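Local coordinates for protein stiv-a81 (Sulfolobus Turreted Icosahedral Virus, PDB 3RKL) that is of unknown function but is a hyperthermophilic viral protein whose helices build a four-helix bundle, probably with other copies of itself, at residues A33-V36 and Y37-K41; T55-Y58 and N59-H62. The protein carries 1 engineered substitution. All blocks are in the same frame, centred on the assembly; numbering follows the deposited sequence.

Interaction 1 (A33-V36 and Y37-K41)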
ATOM      1  N   ALA A  33       7.645  11.308   9.308  1.00 16.07           N
ATOM      2  CA  ALA A  33       8.376  10.439   8.393  1.00 14.47           C
ATOM      3  C   ALA A  33       7.638  10.297   7.060  1.00 15.10           C
ATOM      4  O   ALA A  33       8.250  10.290   5.996  1.00 15.77           O
ATOM      5  CB  ALA A  33       8.652   9.045   9.017  1.00 14.66           C
ATOM      6  N   GLU A  34       6.327  10.150   7.145  1.00 17.53           N
ATOM      7  CA  GLU A  34       5.483  10.040   5.967  0.50 16.77           C
ATOM      8  C   GLU A  34       5.548  11.317   5.122  1.00 17.13           C
ATOM      9  O   GLU A  34       5.633  11.250   3.896  1.00 18.40           O
ATOM     10  CB  GLU A  34       4.054   9.743   6.411  0.50 20.05           C
ATOM     11  CG  GLU A  34       3.105   9.428   5.305  0.50 20.77           C
ATOM     12  CD  GLU A  34       1.746   9.022   5.824  0.50 33.54           C
ATOM     13  OE1 GLU A  34       1.299   9.583   6.852  0.50 29.74           O
ATOM     14  OE2 GLU A  34       1.123   8.140   5.203  0.50 34.06           O
ATOM     15  N   ILE A  35       5.507  12.480   5.786  1.00 14.84           N
ATOM     16  CA  ILE A  35       5.604  13.762   5.085  1.00 14.38           C
ATOM     17  C   ILE A  35       6.942  13.884   4.358  1.00 16.13           C
ATOM     18  O   ILE A  35       7.000  14.294   3.197  1.00 15.70           O
ATOM     19  CB  ILE A  35       5.352  14.952   6.055  1.00 16.50           C
ATOM     20  CG1 ILE A  35       3.869  15.023   6.405  1.00 18.39           C
ATOM     21  CG2 ILE A  35       5.853  16.275   5.456  1.00 18.68           C
ATOM     22  CD1 ILE A  35       3.562  15.802   7.674  1.00 17.98           C
ATOM     23  N   VAL A  36       8.034  13.536   5.036  1.00 16.54           N
ATOM     24  CA  VAL A  36       9.354  13.591   4.431  1.00 15.54           C
ATOM     25  C   VAL A  36       9.424  12.658   3.220  1.00 14.94           C
ATOM     26  O   VAL A  36       9.909  13.049   2.161  1.00 15.92           O
ATOM     27  CB  VAL A  36      10.448  13.262   5.475  1.00 15.86           C
ATOM     28  CG1 VAL A  36      11.809  13.078   4.835  1.00 17.60           C
ATOM     29  CG2 VAL A  36      10.502  14.384   6.545  1.00 18.39           C
ATOM     30  N   TYR A  37       8.931  11.430   3.368  1.00 16.62           N
ATOM     31  CA  TYR A  37       8.914  10.480   2.260  1.00 16.92           C
ATOM     32  C   TYR A  37       8.115  11.048   1.072  1.00 15.09           C
ATOM     33  O   TYR A  37       8.561  11.002  -0.083  1.00 15.66           O
ATOM     34  CB  TYR A  37       8.308   9.144   2.694  1.00 14.61           C
ATOM     35  CG  TYR A  37       8.257   8.156   1.566  1.00 16.77           C
ATOM     36  CD1 TYR A  37       9.345   7.341   1.287  1.00 17.35           C
ATOM     37  CD2 TYR A  37       7.150   8.071   0.740  1.00 21.14           C
ATOM     38  CE1 TYR A  37       9.312   6.450   0.233  1.00 20.94           C
ATOM     39  CE2 TYR A  37       7.112   7.174  -0.322  1.00 25.92           C
ATOM     40  CZ  TYR A  37       8.202   6.370  -0.561  1.00 26.46           C
ATOM     41  OH  TYR A  37       8.181   5.478  -1.608  1.00 30.50           O
ATOM     42  N   GLN A  38       6.926  11.552   1.368  1.00 16.13           N
ATOM     43  CA  GLN A  38       6.051  12.095   0.322  1.00 15.57           C
ATOM     44  C   GLN A  38       6.676  13.295  -0.394  1.00 18.07           C
ATOM     45  O   GLN A  38       6.561  13.418  -1.622  1.00 17.06           O
ATOM     46  CB  GLN A  38       4.685  12.450   0.907  1.00 15.94           C
ATOM     47  CG  GLN A  38       3.857  11.215   1.209  1.00 20.60           C
ATOM     48  CD  GLN A  38       2.427  11.492   1.625  1.00 27.37           C
ATOM     49  OE1 GLN A  38       1.786  12.454   1.173  1.00 24.26           O
ATOM     50  NE2 GLN A  38       1.891  10.596   2.454  1.00 28.38           N
ATOM     51  N   LEU A  39       7.338  14.177   0.355  1.00 16.21           N
ATOM     52  CA  LEU A  39       8.024  15.322  -0.255  1.00 16.89           C
ATOM     53  C   LEU A  39       9.140  14.860  -1.181  1.00 17.40           C
ATOM     54  O   LEU A  39       9.278  15.337  -2.317  1.00 17.33           O
ATOM     55  CB  LEU A  39       8.579  16.288   0.813  1.00 17.33           C
ATOM     56  CG  LEU A  39       7.552  17.307   1.309  1.00 20.56           C
ATOM     57  CD1 LEU A  39       7.912  17.827   2.701  1.00 21.47           C
ATOM     58  CD2 LEU A  39       7.434  18.458   0.317  1.00 23.42           C
ATOM     59  N   ALA A  40       9.928  13.901  -0.710  1.00 17.41           N
ATOM     60  CA  ALA A  40      11.018  13.392  -1.506  1.00 19.64           C
ATOM     61  C   ALA A  40      10.510  12.743  -2.792  1.00 18.00           C
ATOM     62  O   ALA A  40      11.089  12.940  -3.865  1.00 20.46           O
ATOM     63  CB  ALA A  40      11.851  12.393  -0.692  1.00 18.83           C
ATOM     64  N   LYS A  41       9.432  11.974  -2.698  1.00 18.07           N
ATOM     65  CA  LYS A  41       8.876  11.313  -3.866  1.00 17.97           C
ATOM     66  C   LYS A  41       8.265  12.306  -4.844  1.00 18.05           C
ATOM     67  O   LYS A  41       8.333  12.101  -6.054  1.00 19.35           O
ATOM     68  CB  LYS A  41       7.804  10.297  -3.470  1.00 20.06           C
ATOM     69  CG  LYS A  41       7.360   9.429  -4.638  1.00 30.94           C
ATOM     70  CD  LYS A  41       6.840   8.060  -4.176  1.00 44.58           C
ATOM     71  CE  LYS A  41       7.172   6.961  -5.173  1.00 58.51           C
ATOM     72  NZ  LYS A  41       8.638   6.698  -5.261  1.00 63.91           N
TER
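Gln38 N donates to Glu34 O at 2.9 Å, with an N-H...O angle of 162°. It is one of four successive i to i+4 backbone bonds here; the others run from Tyr37 N to Ala33 O, from Leu39 N to Ile35 O and from Ala40 N to Val36 O. The Gln38 side chain starts back along the helix, because CG stands anti to the carbonyl carbon (chi1 -73°). Its CG therefore lies 3.2 Å from Glu34 O. Glu34 has two conformers. In the one described, the extended Gln38 chain runs alongside that of Glu34, with Gln38 NE2 3.3 Å from Glu34 CG; beyond that conformer the pairing is doubtful. One residue on, Ile35 and Leu39 also lie side by side, and Ile35 CG2 touches Leu39 CD1 at 3.8 Å. Both pack against helix 55-80 of the same chain, Ile35 on Tyr64 and Leu39 on Leu61. On another face, Ala33 and Tyr37 pack on Tyr37 and Ala33 of a second subunit. The arrangement is that of a four-helix bundle, in a predicted coiled coil: helix 25-46 turns Ile35, Val36 and Leu39 to helix 55-80, while Ala33, Val36, Tyr37 and Ala40 meet the second subunit.

Interaction 2 (T55-Y58 and N59-H62)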
ATOM      1  N   THR A  55      12.292  25.602  -5.015  1.00 36.40           N
ATOM      2  CA  THR A  55      13.126  25.580  -3.807  1.00 34.32           C
ATOM      3  C   THR A  55      12.306  25.383  -2.545  1.00 36.98           C
ATOM      4  O   THR A  55      12.792  24.801  -1.572  1.00 34.87           O
ATOM      5  CB  THR A  55      13.932  26.892  -3.653  1.00 42.39           C
ATOM      6  OG1 THR A  55      14.770  27.072  -4.798  1.00 52.15           O
ATOM      7  CG2 THR A  55      14.794  26.844  -2.399  1.00 34.47           C
ATOM      8  N   GLU A  56      11.067  25.872  -2.557  1.00 34.11           N
ATOM      9  CA  GLU A  56      10.177  25.701  -1.414  1.00 36.20           C
ATOM     10  C   GLU A  56      10.001  24.231  -1.047  1.00 27.01           C
ATOM     11  O   GLU A  56       9.907  23.905   0.137  1.00 32.33           O
ATOM     12  CB  GLU A  56       8.802  26.319  -1.675  1.00 39.28           C
ATOM     13  CG  GLU A  56       7.872  26.293  -0.469  1.00 45.62           C
ATOM     14  CD  GLU A  56       8.467  26.984   0.751  1.00 67.32           C
ATOM     15  OE1 GLU A  56       8.605  28.224   0.721  1.00 82.17           O
ATOM     16  OE2 GLU A  56       8.794  26.284   1.740  1.00 63.09           O
ATOM     17  N   LEU A  57       9.929  23.346  -2.048  1.00 29.57           N
ATOM     18  CA  LEU A  57       9.779  21.912  -1.770  1.00 25.76           C
ATOM     19  C   LEU A  57      11.008  21.330  -1.073  1.00 24.45           C
ATOM     20  O   LEU A  57      10.865  20.543  -0.139  1.00 23.43           O
ATOM     21  CB  LEU A  57       9.443  21.109  -3.039  1.00 27.83           C
ATOM     22  CG  LEU A  57       8.045  21.352  -3.634  1.00 32.97           C
ATOM     23  CD1 LEU A  57       7.833  20.443  -4.832  1.00 28.85           C
ATOM     24  CD2 LEU A  57       6.948  21.114  -2.613  1.00 39.42           C
ATOM     25  N   TYR A  58      12.204  21.724  -1.512  1.00 25.15           N
ATOM     26  CA  TYR A  58      13.451  21.279  -0.862  1.00 24.39           C
ATOM     27  C   TYR A  58      13.563  21.820   0.573  1.00 23.34           C
ATOM     28  O   TYR A  58      14.033  21.114   1.484  1.00 20.80           O
ATOM     29  CB  TYR A  58      14.694  21.685  -1.659  1.00 24.71           C
ATOM     30  CG  TYR A  58      14.840  20.998  -3.004  1.00 23.71           C
ATOM     31  CD1 TYR A  58      15.550  19.823  -3.137  1.00 25.43           C
ATOM     32  CD2 TYR A  58      14.281  21.557  -4.151  1.00 24.89           C
ATOM     33  CE1 TYR A  58      15.678  19.195  -4.381  1.00 27.20           C
ATOM     34  CE2 TYR A  58      14.408  20.940  -5.396  1.00 26.39           C
ATOM     35  CZ  TYR A  58      15.108  19.764  -5.500  1.00 28.92           C
ATOM     36  OH  TYR A  58      15.228  19.152  -6.731  1.00 27.96           O
ATOM     37  N   ASN A  59      13.141  23.072   0.753  1.00 28.03           N
ATOM     38  CA  ASN A  59      13.098  23.713   2.067  1.00 28.55           C
ATOM     39  C   ASN A  59      12.150  22.977   3.023  1.00 27.55           C
ATOM     40  O   ASN A  59      12.539  22.668   4.151  1.00 26.30           O
ATOM     41  CB  ASN A  59      12.690  25.190   1.941  1.00 30.88           C
ATOM     42  CG  ASN A  59      13.778  26.050   1.323  1.00 44.14           C
ATOM     43  OD1 ASN A  59      14.963  25.782   1.493  1.00 55.00           O
ATOM     44  ND2 ASN A  59      13.375  27.100   0.607  1.00 44.27           N
ATOM     45  N   LEU A  60      10.933  22.678   2.559  1.00 25.50           N
ATOM     46  CA  LEU A  60       9.954  21.922   3.361  1.00 23.30           C
ATOM     47  C   LEU A  60      10.501  20.554   3.740  1.00 20.63           C
ATOM     48  O   LEU A  60      10.346  20.092   4.869  1.00 22.00           O
ATOM     49  CB  LEU A  60       8.643  21.715   2.593  1.00 28.63           C
ATOM     50  CG  LEU A  60       7.659  22.875   2.463  1.00 36.51           C
ATOM     51  CD1 LEU A  60       6.565  22.483   1.480  1.00 38.60           C
ATOM     52  CD2 LEU A  60       7.063  23.253   3.812  1.00 39.46           C
ATOM     53  N   LEU A  61      11.096  19.885   2.757  1.00 19.74           N
ATOM     54  CA  LEU A  61      11.681  18.565   2.973  1.00 18.96           C
ATOM     55  C   LEU A  61      12.681  18.584   4.117  1.00 19.33           C
ATOM     56  O   LEU A  61      12.642  17.738   5.022  1.00 19.14           O
ATOM     57  CB  LEU A  61      12.327  18.060   1.684  1.00 17.40           C
ATOM     58  CG  LEU A  61      13.063  16.720   1.755  1.00 17.52           C
ATOM     59  CD1 LEU A  61      12.128  15.612   2.245  1.00 19.62           C
ATOM     60  CD2 LEU A  61      13.667  16.353   0.423  1.00 22.57           C
ATOM     61  N   HIS A  62      13.587  19.560   4.070  1.00 20.19           N
ATOM     62  CA  HIS A  62      14.606  19.673   5.094  1.00 21.19           C
ATOM     63  C   HIS A  62      14.005  20.039   6.448  1.00 20.80           C
ATOM     64  O   HIS A  62      14.356  19.462   7.460  1.00 18.85           O
ATOM     65  CB  HIS A  62      15.659  20.699   4.694  1.00 24.29           C
ATOM     66  CG  HIS A  62      16.700  20.915   5.742  1.00 22.77           C
ATOM     67  ND1 HIS A  62      17.419  19.877   6.293  1.00 24.09           N
ATOM     68  CD2 HIS A  62      17.138  22.041   6.347  1.00 24.46           C
ATOM     69  CE1 HIS A  62      18.249  20.358   7.203  1.00 27.17           C
ATOM     70  NE2 HIS A  62      18.109  21.670   7.242  1.00 25.09           N
TER
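The backbone of residues 55-62 is regular alpha helix, with four i to i+4 hydrogen bonds: Asn59 N to Thr55 O, Leu60 N to Glu56 O, Leu61 N to Leu57 O and His62 N to Tyr58 O. Thr55 and Asn59 meet on one side of the helix. The amide of Asn59 folds back over the preceding turn, since its CG is anti to the carbonyl carbon (chi1 -71°). Asn59 ND2 lies 3.3 Å from the methyl CG2 of Thr55. Asn59 ND2 is also 3.2 Å from Thr55 O, but the angle is too poor for a hydrogen bond. Glu56 behaves differently. Its chain bends at chi2 (57°), which brings Glu56 OE2 to 3.7 Å from Leu60 CG, so the carboxylate oxygen lies against the branch point of Leu60. Leu57 CD2 and Leu60 CD1 make a looser apolar contact at 4.3 Å. Leu57 also meets Leu57 of a third subunit. At the far end His62 bonds through NE2 to Tyr15 OH and through ND1 to Thr72 OG1 of the second subunit, so both ring nitrogens are satisfied. These turns belong to helix 55-80 of the four-helix bundle, with Leu57, Tyr58 and Leu61 packed on helix 25-46, and Tyr58 and Leu61 also on Phe75 of the second subunit.

Overall arrangement
Interaction 1 lies on helix 25-46 and interaction 2 on helix 55-80, the two consecutive helices of the chain. Their centres are about 11 Å apart and they pack directly, with Leu39 CD2 4.0 Å from Leu57 CD2 and Leu61 CD1 3.4 Å from Val36 O. Interaction 1 gives Ile35, Val36 and Leu39 to the interface, interaction 2 gives Leu57, Tyr58 and Leu61. Both are largely buried and touch a second and a third subunit. Interaction 2 includes the exposed Thr55, whereas no touching residue of interaction 1 is fully exposed. Their polar links to the second subunit differ: a backbone carbonyl, Ala40 O, in interaction 1, an imidazole in interaction 2.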